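Trichothecene 15-O-acetyltransferase TRI3 (PDB 3FOT) transfers an acetyl group, probably from acetyl-coenzyme A, to the 15-hydroxyl of trichothecene precursors such as 15-deacetylcalonectrin during mycotoxin biosynthesis. Local coordinates at residues A[266-271]-A[316-321]; A[278-283]-A[498-503]; A[469-472]-A[476-479]; A[489-494]-A[504-509]. All coordinates share one frame; numbering follows the deposited sequence.

Contact 1 of 4, residues A[266-271]-A[316-321]; sequences RGMKFQ and LALLDH
Met268 meets Leu318 and His321 through a side chain that runs straight out from the loop, its CG opposite the backbone N (chi1 180°), and turns only at its last bond (chi3 -71°), which turns the methyl CE so that it touches both partners. On the helix side Leu318 and His321, three residues apart and hence on the same flank of helix 306-321, both extend toward the loop that follows helix 246-264, each with CG opposite its backbone N. The apolar part is read from two distances. Met268 CE lies 4.0 Å from Leu318 CD1, and the same Leu318 CD1 is 4.2 Å from Met268 CB, so this leucine branch rests against both ends of the methionine. Met268 CE also stands over one face of the His321 imidazole, displaced toward the rim, with its closest ring atom, CD2, at 4.1 Å. The sulfur is farther: Met268 SD is 5.2 Å from the centroid of the His321 ring and 24° off its normal, a Met-aromatic approach above the face but at long range. A water lying in the plane of the imidazole accepts from Lys269 N at 2.8 Å and is 3.1 Å from His321 NE2, bridging loop and helix. Nearby, Glu431 binds Gly267 N and forms a salt bridge with Lys269 NZ, while Tyr506 of helix 500-516 packs on Met268 and Leu318. The direct contact is therefore one of dispersion, with the methyl rather than the sulfur closest to the ring, and the polar link depends on a single water.

Contact 2 of 4, residues A[278-283]-A[498-503]; sequences RCVIHK and YTEAEV. With SO4 (sulfate ion), chain I.
This is a small apolar packing contact between Val280, on an outermost strand of the four-stranded sheet 277-283, 486-494, 477-483 and 435-441, and the first turn of helix 500-516, represented by Glu500 and Val503. The closest pair of backbone positions, Val280 and Val503, has its CA atoms 7.2 Å apart, and one branch of the strand valine does most of the touching. Val280 CG2 lies 4.0 Å from Val503 CG1, the two valines passing alongside each other in opposite directions. Val280 CG2 is also 4.0 Å from Glu500 CG, so the glutamate contributes its aliphatic stem. Its CG is turned opposite the backbone N (chi1 -170°) and the chain beyond stays extended, which brings the methylene beside Val280 as the carboxylate runs on past it. Farther along the helix, Gln504 and Leu507 extend the cover over Val280. The beginning of the helix is defined by two reciprocal bonds. Glu502 N donates to Thr499 OG1 at 3.1 Å, and Thr499 N donates to Glu502 OE1 at 2.8 Å, nearly straight at 164° and using the carboxylate lone pair that faces away from the other oxygen. Glu500 N, also at the helix start, donates to sulfate O3 at 2.7 Å; this anion probably comes from the crystallisation liquor. N-H groups such as that of Glu500, together with the positive end of the helix dipole, would favour a negative charge at this helix start. Thr499 as N-cap and Glu502 as its partner make a classical capping box, joined here to sheet-on-helix packing.

Contact 3 of 4, residues A[469-472]-A[476-479]; sequences VNQS and LAIR
The guanidinium of Arg479, lying against Val469, has two named polar partners: NH1 forms a salt bridge with Asp439, and NH2 a hydrogen bond with a glycerol, probably from the crystallisation liquor. Across the contact the valine supplies an apolar lid. Val469 CG2 sits over one face of the planar group, toward its rim, 3.4 Å from Arg479 NH2. Val469 CG2 is 3.7 Å from Arg479 CZ, and the two side chains meet at about a right angle. A bend at chi3 (73°) turns the arginine head back from its extended stem, setting the guanidinium under the valine branch. The second meeting point is lighter: Gln471 NE2 is 3.9 Å from Ala477 CB, a van der Waals touch. The amide itself is held elsewhere, by the residues that join the two segments, since its NE2 donates to Tyr475 O and its OE1 accepts from Leu473 N. The bend at chi2 (68°) folds the chain toward those partners. The nearest backbone pair, Gln471 and Ala477, has CA atoms 7.6 Å apart, too far for main-chain pairing, as expected where the chain leaves strand 457-469 of the six-stranded sheet and enters strand 477-483 of the four-stranded one. Chemically, the contact implies a division of labour: polar edges of the guanidinium and amide are satisfied by other groups, whereas what crosses between the segments is methyl packing.

Contact 4 of 4, residues A[489-494]-A[504-509]; sequences LNIIYN and QKYLQS
Helix 500-516, the C-terminal helix, lies on one face of the four-stranded mixed sheet, and Leu489 and Ile491 of strand 486-494 meet Tyr506 and Leu507 there. The axes of the short segments come within 9.6 Å, and their N-to-C directions differ by 151°, so helix and strand run roughly antiparallel. Leu507 is the principal partner. With chi1 at -178° and chi2 at 51°, Leu507 CD1 reaches the strand, 3.8 Å from Leu489 CB and 4.0 Å from Ile491 CG1. In the reverse direction Ile491 CD1 reaches up to the helix, 3.7 Å from Leu507 CB, so the two side chains run past each other in opposite directions. Alternation is what permits this packing: residues two apart in a beta strand face the same side, and here Leu489 and Ile491 both face the helix, an alpha/beta layer built on the sheet of this acyltransferase domain. Tyr506, one position before Leu507, presents the edge of its ring rather than a face, with CD2 4.0 Å from Ile491 CD1. Its far end leads elsewhere: Tyr506 OH makes a weak hydrogen bond to Ile314 O in helix 306-321, and Ile478 of the adjoining strand packs on Tyr506.

Contacts 2 and 4 lie about 4 Å apart, centre to centre: both use helix 500-516, and their strands 277-283 and 486-494 are hydrogen-bonded neighbours. Contact 3, about 10 Å from contact 4, enters the same sheet through strand 477-483, next to 486-494 on its other side, and is nested in the chain loop closed by contact 2. Contact 1, about 12 Å from contact 4, closes before contacts 3 and 4 open, but alternates with contact 2 along the chain. Met268 joins it to the others, touching Leu476, Tyr498 and Tyr506. Sequence-distant segments thus meet around one sheet and its C-terminal helix, away from the 15-deacetylcalonectrin-binding His414.

Contact 1 of 4, residues A[266-271]-A[316-321]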
loop_
_atom_site.group_PDB
_atom_site.type_symbol
_atom_site.label_atom_id
_atom_site.label_comp_id
_atom_site.label_asym_id
_atom_site.label_seq_id
_atom_site.Cartn_x
_atom_site.Cartn_y
_atom_site.Cartn_z
ATOM N N ARG A 266 23.044 -10.639 -8.302
ATOM C CA ARG A 266 23.482 -9.536 -9.138
ATOM C C ARG A 266 22.255 -8.747 -9.580
ATOM O O ARG A 266 21.155 -9.292 -9.697
ATOM C CB ARG A 266 24.270 -10.059 -10.350
ATOM N N GLY A 267 22.431 -7.455 -9.813
ATOM C CA GLY A 267 21.306 -6.626 -10.214
ATOM C C GLY A 267 21.702 -5.195 -10.499
ATOM O O GLY A 267 22.853 -4.916 -10.881
ATOM N N MET A 268 20.750 -4.284 -10.303
ATOM C CA MET A 268 21.028 -2.863 -10.435
ATOM C C MET A 268 21.982 -2.356 -9.359
ATOM O O MET A 268 21.771 -2.567 -8.171
ATOM C CB MET A 268 19.743 -2.067 -10.372
ATOM C CG MET A 268 19.963 -0.590 -10.495
ATOM S SD MET A 268 18.395 0.261 -10.638
ATOM C CE MET A 268 17.894 -0.245 -12.314
ATOM N N LYS A 269 23.030 -1.666 -9.786
ATOM C CA LYS A 269 23.963 -1.088 -8.821
ATOM C C LYS A 269 23.309 0.037 -8.022
ATOM O O LYS A 269 22.509 0.806 -8.560
ATOM C CB LYS A 269 25.207 -0.573 -9.539
ATOM C CG LYS A 269 26.094 -1.683 -10.041
ATOM C CD LYS A 269 27.322 -1.150 -10.768
ATOM C CE LYS A 269 28.050 -2.275 -11.504
ATOM N NZ LYS A 269 28.273 -3.459 -10.618
ATOM N N PHE A 270 23.665 0.130 -6.742
ATOM C CA PHE A 270 23.234 1.228 -5.886
ATOM C C PHE A 270 24.386 1.682 -5.008
ATOM O O PHE A 270 25.377 0.966 -4.841
ATOM C CB PHE A 270 22.002 0.864 -5.043
ATOM C CG PHE A 270 22.266 -0.155 -3.973
ATOM C CD1 PHE A 270 22.734 0.239 -2.715
ATOM C CD2 PHE A 270 22.000 -1.505 -4.206
ATOM C CE1 PHE A 270 22.980 -0.710 -1.717
ATOM C CE2 PHE A 270 22.240 -2.462 -3.227
ATOM C CZ PHE A 270 22.732 -2.070 -1.978
ATOM N N GLN A 271 24.259 2.878 -4.459
ATOM C CA GLN A 271 25.297 3.403 -3.584
ATOM C C GLN A 271 24.856 3.129 -2.163
ATOM O O GLN A 271 23.715 3.382 -1.827
ATOM C CB GLN A 271 25.521 4.898 -3.843
ATOM C CG GLN A 271 25.778 5.144 -5.331
ATOM C CD GLN A 271 26.210 6.535 -5.656
ATOM O OE1 GLN A 271 25.421 7.346 -6.153
ATOM N NE2 GLN A 271 27.477 6.829 -5.400
ATOM N N LEU A 316 12.808 -5.587 -19.019
ATOM C CA LEU A 316 13.481 -5.094 -20.243
ATOM C C LEU A 316 14.289 -3.824 -19.977
ATOM O O LEU A 316 15.404 -3.666 -20.502
ATOM C CB LEU A 316 12.483 -4.858 -21.396
ATOM C CG LEU A 316 12.268 -6.056 -22.361
ATOM C CD1 LEU A 316 11.839 -7.318 -21.650
ATOM C CD2 LEU A 316 11.245 -5.716 -23.442
ATOM N N ALA A 317 13.747 -2.926 -19.150
ATOM C CA ALA A 317 14.461 -1.687 -18.794
ATOM C C ALA A 317 15.726 -2.022 -17.983
ATOM O O ALA A 317 16.772 -1.399 -18.147
ATOM C CB ALA A 317 13.539 -0.733 -17.996
ATOM N N LEU A 318 15.631 -3.042 -17.143
ATOM C CA LEU A 318 16.782 -3.478 -16.353
ATOM C C LEU A 318 17.884 -4.059 -17.254
ATOM O O LEU A 318 19.067 -3.698 -17.116
ATOM C CB LEU A 318 16.351 -4.513 -15.315
ATOM C CG LEU A 318 17.466 -5.132 -14.482
ATOM C CD1 LEU A 318 18.009 -4.084 -13.566
ATOM C CD2 LEU A 318 16.896 -6.322 -13.701
ATOM N N LEU A 319 17.484 -4.945 -18.164
ATOM C CA LEU A 319 18.399 -5.558 -19.143
ATOM C C LEU A 319 19.038 -4.510 -20.042
ATOM O O LEU A 319 20.243 -4.580 -20.331
ATOM C CB LEU A 319 17.687 -6.641 -19.973
ATOM C CG LEU A 319 17.173 -7.871 -19.218
ATOM C CD1 LEU A 319 16.296 -8.751 -20.099
ATOM C CD2 LEU A 319 18.341 -8.696 -18.631
ATOM N N ASP A 320 18.255 -3.502 -20.436
ATOM C CA ASP A 320 18.782 -2.418 -21.251
ATOM C C ASP A 320 19.756 -1.534 -20.470
ATOM O O ASP A 320 20.696 -0.988 -21.058
ATOM C CB ASP A 320 17.635 -1.578 -21.823
ATOM C CG ASP A 320 18.123 -0.423 -22.673
ATOM O OD1 ASP A 320 18.647 -0.669 -23.773
ATOM O OD2 ASP A 320 17.987 0.734 -22.232
ATOM N N HIS A 321 19.516 -1.387 -19.164
ATOM C CA HIS A 321 20.341 -0.566 -18.267
ATOM C C HIS A 321 21.696 -1.221 -18.040
ATOM O O HIS A 321 22.726 -0.533 -18.002
ATOM C CB HIS A 321 19.621 -0.381 -16.918
ATOM C CG HIS A 321 20.459 0.248 -15.841
ATOM N ND1 HIS A 321 20.593 1.612 -15.706
ATOM C CD2 HIS A 321 21.170 -0.298 -14.822
ATOM C CE1 HIS A 321 21.366 1.882 -14.666
ATOM N NE2 HIS A 321 21.726 0.740 -14.109
HETATM O O HOH W 1 23.507 -1.202 -12.507
#

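Contact 2 of 4, residues A[278-283]-A[498-503]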
loop_
_atom_site.group_PDB
_atom_site.type_symbol
_atom_site.label_atom_id
_atom_site.label_comp_id
_atom_site.label_asym_id
_atom_site.label_seq_id
_atom_site.Cartn_x
_atom_site.Cartn_y
_atom_site.Cartn_z
ATOM N N ARG A 278 12.185 8.857 -1.188
ATOM C CA ARG A 278 11.789 9.794 -2.213
ATOM C C ARG A 278 10.944 9.074 -3.233
ATOM O O ARG A 278 10.897 7.848 -3.251
ATOM C CB ARG A 278 12.991 10.423 -2.908
ATOM C CG ARG A 278 13.929 11.209 -2.009
ATOM C CD ARG A 278 13.253 12.400 -1.349
ATOM N NE ARG A 278 14.221 13.248 -0.660
ATOM C CZ ARG A 278 13.918 14.381 -0.022
ATOM N NH1 ARG A 278 12.668 14.812 0.033
ATOM N NH2 ARG A 278 14.877 15.090 0.562
ATOM N N CYS A 279 10.268 9.831 -4.077
ATOM C CA CYS A 279 9.342 9.270 -5.053
ATOM C C CYS A 279 9.491 9.941 -6.426
ATOM O O CYS A 279 9.667 11.139 -6.478
ATOM C CB CYS A 279 7.916 9.456 -4.520
ATOM S SG CYS A 279 6.649 8.557 -5.399
ATOM N N VAL A 280 9.383 9.176 -7.514
ATOM C CA VAL A 280 9.294 9.737 -8.858
ATOM C C VAL A 280 8.028 9.156 -9.455
ATOM O O VAL A 280 7.824 7.947 -9.407
ATOM C CB VAL A 280 10.518 9.387 -9.736
ATOM C CG1 VAL A 280 10.320 9.960 -11.141
ATOM C CG2 VAL A 280 11.781 9.959 -9.129
ATOM N N ILE A 281 7.164 10.020 -9.997
ATOM C CA ILE A 281 5.846 9.596 -10.487
ATOM C C ILE A 281 5.701 9.886 -11.984
ATOM O O ILE A 281 6.088 10.953 -12.459
ATOM C CB ILE A 281 4.717 10.359 -9.731
ATOM C CG1 ILE A 281 4.681 9.967 -8.249
ATOM C CG2 ILE A 281 3.380 10.110 -10.397
ATOM C CD1 ILE A 281 3.771 10.816 -7.386
ATOM N N HIS A 282 5.141 8.940 -12.731
ATOM C CA HIS A 282 4.783 9.193 -14.128
ATOM C C HIS A 282 3.336 8.793 -14.290
ATOM O O HIS A 282 2.998 7.630 -14.163
ATOM C CB HIS A 282 5.638 8.396 -15.107
ATOM C CG HIS A 282 5.372 8.751 -16.532
ATOM N ND1 HIS A 282 4.284 8.269 -17.224
ATOM C CD2 HIS A 282 6.014 9.594 -17.375
ATOM C CE1 HIS A 282 4.270 8.791 -18.440
ATOM N NE2 HIS A 282 5.315 9.589 -18.562
ATOM N N LYS A 283 2.491 9.784 -14.545
ATOM C CA LYS A 283 1.095 9.547 -14.812
ATOM C C LYS A 283 0.904 9.387 -16.315
ATOM O O LYS A 283 1.156 10.323 -17.083
ATOM C CB LYS A 283 0.271 10.729 -14.303
ATOM C CG LYS A 283 0.175 10.814 -12.803
ATOM N N TYR A 498 20.255 6.083 -4.713
ATOM C CA TYR A 498 20.134 6.497 -6.100
ATOM C C TYR A 498 20.001 8.006 -6.204
ATOM O O TYR A 498 19.552 8.670 -5.278
ATOM C CB TYR A 498 18.875 5.885 -6.737
ATOM C CG TYR A 498 18.838 4.397 -6.646
ATOM C CD1 TYR A 498 19.386 3.600 -7.668
ATOM C CD2 TYR A 498 18.261 3.773 -5.549
ATOM C CE1 TYR A 498 19.350 2.215 -7.586
ATOM C CE2 TYR A 498 18.219 2.383 -5.460
ATOM C CZ TYR A 498 18.762 1.615 -6.475
ATOM O OH TYR A 498 18.734 0.241 -6.386
ATOM N N THR A 499 20.372 8.532 -7.359
ATOM C CA THR A 499 20.047 9.919 -7.675
ATOM C C THR A 499 18.640 9.974 -8.268
ATOM O O THR A 499 18.151 8.978 -8.814
ATOM C CB THR A 499 21.042 10.541 -8.676
ATOM O OG1 THR A 499 20.925 9.893 -9.945
ATOM C CG2 THR A 499 22.482 10.398 -8.166
ATOM N N GLU A 500 17.991 11.125 -8.154
ATOM C CA GLU A 500 16.673 11.290 -8.770
ATOM C C GLU A 500 16.770 11.098 -10.285
ATOM O O GLU A 500 15.881 10.491 -10.899
ATOM C CB GLU A 500 16.055 12.645 -8.404
ATOM C CG GLU A 500 14.588 12.799 -8.818
ATOM C CD GLU A 500 14.066 14.213 -8.665
ATOM O OE1 GLU A 500 14.872 15.161 -8.491
ATOM O OE2 GLU A 500 12.840 14.379 -8.735
ATOM N N ALA A 501 17.845 11.614 -10.885
ATOM C CA ALA A 501 18.039 11.493 -12.327
ATOM C C ALA A 501 18.089 10.052 -12.803
ATOM O O ALA A 501 17.482 9.717 -13.822
ATOM C CB ALA A 501 19.294 12.215 -12.766
ATOM N N GLU A 502 18.817 9.193 -12.094
ATOM C CA GLU A 502 18.871 7.795 -12.552
ATOM C C GLU A 502 17.516 7.061 -12.423
ATOM O O GLU A 502 17.177 6.230 -13.280
ATOM C CB GLU A 502 20.045 7.018 -11.926
ATOM C CG GLU A 502 19.920 6.746 -10.461
ATOM C CD GLU A 502 21.174 6.095 -9.902
ATOM O OE1 GLU A 502 21.703 6.600 -8.899
ATOM O OE2 GLU A 502 21.640 5.096 -10.506
ATOM N N VAL A 503 16.738 7.404 -11.391
ATOM C CA VAL A 503 15.422 6.792 -11.185
ATOM C C VAL A 503 14.457 7.264 -12.267
ATOM O O VAL A 503 13.673 6.472 -12.812
ATOM C CB VAL A 503 14.816 7.118 -9.800
ATOM C CG1 VAL A 503 13.472 6.412 -9.660
ATOM C CG2 VAL A 503 15.745 6.637 -8.684
HETATM S S SO4 I . 20.097 13.705 -6.215
HETATM O O1 SO4 I . 20.613 14.180 -7.497
HETATM O O2 SO4 I . 19.810 14.847 -5.338
HETATM O O3 SO4 I . 18.858 12.969 -6.445
HETATM O O4 SO4 I . 21.119 12.839 -5.624
#

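Contact 3 of 4, residues A[469-472]-A[476-479]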
loop_
_atom_site.group_PDB
_atom_site.type_symbol
_atom_site.label_atom_id
_atom_site.label_comp_id
_atom_site.label_asym_id
_atom_site.label_seq_id
_atom_site.Cartn_x
_atom_site.Cartn_y
_atom_site.Cartn_z
ATOM N N VAL A 469 4.632 4.284 -0.223
ATOM C CA VAL A 469 5.076 3.533 0.955
ATOM C C VAL A 469 6.528 3.903 1.136
ATOM O O VAL A 469 7.294 3.813 0.159
ATOM C CB VAL A 469 4.976 2.020 0.762
ATOM C CG1 VAL A 469 5.448 1.304 2.014
ATOM C CG2 VAL A 469 3.534 1.640 0.445
ATOM N N ASN A 470 6.912 4.345 2.337
ATOM C CA ASN A 470 8.286 4.782 2.574
ATOM C C ASN A 470 9.244 3.657 2.201
ATOM O O ASN A 470 8.929 2.491 2.403
ATOM C CB ASN A 470 8.516 5.141 4.038
ATOM C CG ASN A 470 7.986 6.529 4.405
ATOM O OD1 ASN A 470 7.666 7.349 3.538
ATOM N ND2 ASN A 470 7.907 6.792 5.697
ATOM N N GLN A 471 10.404 4.017 1.662
ATOM C CA GLN A 471 11.413 3.035 1.261
ATOM C C GLN A 471 12.739 3.338 1.960
ATOM O O GLN A 471 13.332 4.407 1.746
ATOM C CB GLN A 471 11.603 3.032 -0.258
ATOM C CG GLN A 471 12.817 2.213 -0.762
ATOM C CD GLN A 471 12.667 0.709 -0.549
ATOM O OE1 GLN A 471 12.497 0.242 0.574
ATOM N NE2 GLN A 471 12.763 -0.057 -1.637
ATOM N N SER A 472 13.166 2.393 2.797
ATOM C CA SER A 472 14.431 2.476 3.513
ATOM C C SER A 472 15.455 1.440 3.018
ATOM O O SER A 472 16.578 1.399 3.523
ATOM C CB SER A 472 14.177 2.228 5.001
ATOM O OG SER A 472 13.731 0.874 5.198
ATOM N N LEU A 476 14.678 -0.292 -6.009
ATOM C CA LEU A 476 13.662 0.590 -6.551
ATOM C C LEU A 476 12.359 -0.147 -6.381
ATOM O O LEU A 476 12.230 -1.288 -6.826
ATOM C CB LEU A 476 13.923 0.874 -8.034
ATOM C CG LEU A 476 15.206 1.646 -8.352
ATOM C CD1 LEU A 476 15.299 1.858 -9.835
ATOM C CD2 LEU A 476 15.281 2.997 -7.619
ATOM N N ALA A 477 11.404 0.481 -5.697
ATOM C CA ALA A 477 10.111 -0.155 -5.495
ATOM C C ALA A 477 9.133 0.537 -6.419
ATOM O O ALA A 477 8.836 1.721 -6.223
ATOM C CB ALA A 477 9.667 0.009 -4.036
ATOM N N ILE A 478 8.599 -0.220 -7.371
ATOM C CA ILE A 478 7.831 0.331 -8.470
ATOM C C ILE A 478 6.392 -0.068 -8.298
ATOM O O ILE A 478 6.080 -1.261 -8.245
ATOM C CB ILE A 478 8.391 -0.142 -9.843
ATOM C CG1 ILE A 478 9.871 0.249 -9.957
ATOM C CG2 ILE A 478 7.597 0.498 -10.970
ATOM C CD1 ILE A 478 10.640 -0.561 -10.956
ATOM N N ARG A 479 5.514 0.932 -8.171
ATOM C CA ARG A 479 4.110 0.665 -7.906
ATOM C C ARG A 479 3.266 1.084 -9.116
ATOM O O ARG A 479 3.561 2.099 -9.743
ATOM C CB ARG A 479 3.640 1.447 -6.678
ATOM C CG ARG A 479 4.592 1.399 -5.457
ATOM C CD ARG A 479 3.874 1.980 -4.226
ATOM N NE ARG A 479 2.850 1.066 -3.723
ATOM C CZ ARG A 479 3.056 0.084 -2.861
ATOM N NH1 ARG A 479 2.030 -0.673 -2.486
ATOM N NH2 ARG A 479 4.267 -0.144 -2.364
#

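Contact 4 of 4, residues A[489-494]-A[504-509]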
loop_
_atom_site.group_PDB
_atom_site.type_symbol
_atom_site.label_atom_id
_atom_site.label_comp_id
_atom_site.label_asym_id
_atom_site.label_seq_id
_atom_site.Cartn_x
_atom_site.Cartn_y
_atom_site.Cartn_z
ATOM N N LEU A 489 2.569 5.176 -12.677
ATOM C CA LEU A 489 3.707 4.423 -12.150
ATOM C C LEU A 489 4.449 5.327 -11.212
ATOM O O LEU A 489 4.753 6.477 -11.540
ATOM C CB LEU A 489 4.661 3.928 -13.254
ATOM C CG LEU A 489 4.214 2.722 -14.080
ATOM C CD1 LEU A 489 3.300 3.221 -15.160
ATOM C CD2 LEU A 489 5.446 2.039 -14.722
ATOM N N ASN A 490 4.744 4.799 -10.031
ATOM C CA ASN A 490 5.523 5.491 -9.006
ATOM C C ASN A 490 6.752 4.633 -8.672
ATOM O O ASN A 490 6.603 3.420 -8.509
ATOM C CB ASN A 490 4.640 5.644 -7.767
ATOM C CG ASN A 490 5.137 6.709 -6.784
ATOM O OD1 ASN A 490 6.291 7.142 -6.814
ATOM N ND2 ASN A 490 4.241 7.127 -5.893
ATOM N N ILE A 491 7.917 5.243 -8.588
ATOM C CA ILE A 491 9.063 4.527 -8.069
ATOM C C ILE A 491 9.463 5.203 -6.774
ATOM O O ILE A 491 9.753 6.407 -6.735
ATOM C CB ILE A 491 10.266 4.499 -9.020
ATOM C CG1 ILE A 491 9.881 3.919 -10.383
ATOM C CG2 ILE A 491 11.409 3.667 -8.378
ATOM C CD1 ILE A 491 11.089 3.733 -11.355
ATOM N N ILE A 492 9.452 4.422 -5.702
ATOM C CA ILE A 492 9.921 4.929 -4.427
ATOM C C ILE A 492 11.315 4.362 -4.202
ATOM O O ILE A 492 11.588 3.199 -4.534
ATOM C CB ILE A 492 8.988 4.560 -3.265
ATOM C CG1 ILE A 492 7.553 4.985 -3.561
ATOM C CG2 ILE A 492 9.415 5.239 -1.990
ATOM C CD1 ILE A 492 6.685 3.848 -3.898
ATOM N N TYR A 493 12.187 5.213 -3.696
ATOM C CA TYR A 493 13.573 4.838 -3.520
ATOM C C TYR A 493 14.092 5.596 -2.337
ATOM O O TYR A 493 13.431 6.520 -1.842
ATOM C CB TYR A 493 14.371 5.141 -4.778
ATOM C CG TYR A 493 14.551 6.595 -5.115
ATOM C CD1 TYR A 493 15.771 7.226 -4.890
ATOM C CD2 TYR A 493 13.513 7.346 -5.689
ATOM C CE1 TYR A 493 15.952 8.547 -5.207
ATOM C CE2 TYR A 493 13.695 8.667 -6.019
ATOM C CZ TYR A 493 14.921 9.259 -5.777
ATOM O OH TYR A 493 15.117 10.589 -6.090
ATOM N N ASN A 494 15.250 5.182 -1.848
ATOM C CA ASN A 494 15.904 5.937 -0.807
ATOM C C ASN A 494 17.007 6.766 -1.440
ATOM O O ASN A 494 17.812 6.230 -2.201
ATOM C CB ASN A 494 16.456 4.997 0.246
ATOM C CG ASN A 494 16.828 5.729 1.493
ATOM O OD1 ASN A 494 17.926 6.274 1.584
ATOM N ND2 ASN A 494 15.884 5.823 2.430
ATOM N N GLN A 504 14.506 8.564 -12.549
ATOM C CA GLN A 504 13.722 9.149 -13.633
ATOM C C GLN A 504 14.066 8.486 -14.967
ATOM O O GLN A 504 13.176 8.173 -15.732
ATOM C CB GLN A 504 13.962 10.664 -13.736
ATOM C CG GLN A 504 13.397 11.480 -12.588
ATOM C CD GLN A 504 13.787 12.956 -12.653
ATOM O OE1 GLN A 504 14.900 13.310 -13.054
ATOM N NE2 GLN A 504 12.871 13.824 -12.233
ATOM N N LYS A 505 15.356 8.282 -15.226
ATOM C CA LYS A 505 15.821 7.665 -16.478
ATOM C C LYS A 505 15.253 6.250 -16.580
ATOM O O LYS A 505 14.714 5.844 -17.617
ATOM C CB LYS A 505 17.359 7.643 -16.529
ATOM C CG LYS A 505 17.921 7.010 -17.796
ATOM N N TYR A 506 15.345 5.520 -15.478
ATOM C CA TYR A 506 14.820 4.158 -15.420
ATOM C C TYR A 506 13.293 4.157 -15.588
ATOM O O TYR A 506 12.757 3.394 -16.375
ATOM C CB TYR A 506 15.242 3.474 -14.113
ATOM C CG TYR A 506 14.885 1.993 -14.061
ATOM C CD1 TYR A 506 15.510 1.081 -14.908
ATOM C CD2 TYR A 506 13.934 1.514 -13.158
ATOM C CE1 TYR A 506 15.194 -0.281 -14.873
ATOM C CE2 TYR A 506 13.604 0.158 -13.112
ATOM C CZ TYR A 506 14.236 -0.731 -13.986
ATOM O OH TYR A 506 13.931 -2.065 -13.974
ATOM N N LEU A 507 12.586 5.026 -14.859
ATOM C CA LEU A 507 11.114 5.099 -14.994
ATOM C C LEU A 507 10.695 5.379 -16.444
ATOM O O LEU A 507 9.771 4.744 -16.988
ATOM C CB LEU A 507 10.554 6.191 -14.065
ATOM C CG LEU A 507 9.020 6.339 -14.077
ATOM C CD1 LEU A 507 8.270 4.989 -13.864
ATOM C CD2 LEU A 507 8.620 7.379 -13.019
ATOM N N GLN A 508 11.379 6.322 -17.073
ATOM C CA GLN A 508 11.055 6.683 -18.462
ATOM C C GLN A 508 11.288 5.505 -19.423
ATOM O O GLN A 508 10.539 5.313 -20.406
ATOM C CB GLN A 508 11.866 7.906 -18.908
ATOM C CG GLN A 508 11.384 9.229 -18.246
ATOM C CD GLN A 508 9.848 9.387 -18.325
ATOM O OE1 GLN A 508 9.144 9.355 -17.298
ATOM N NE2 GLN A 508 9.326 9.507 -19.548
ATOM N N SER A 509 12.318 4.721 -19.140
ATOM C CA SER A 509 12.609 3.522 -19.933
ATOM C C SER A 509 11.468 2.508 -19.836
ATOM O O SER A 509 11.038 1.922 -20.848
ATOM C CB SER A 509 13.933 2.883 -19.464
ATOM O OG SER A 509 14.236 1.729 -20.271
#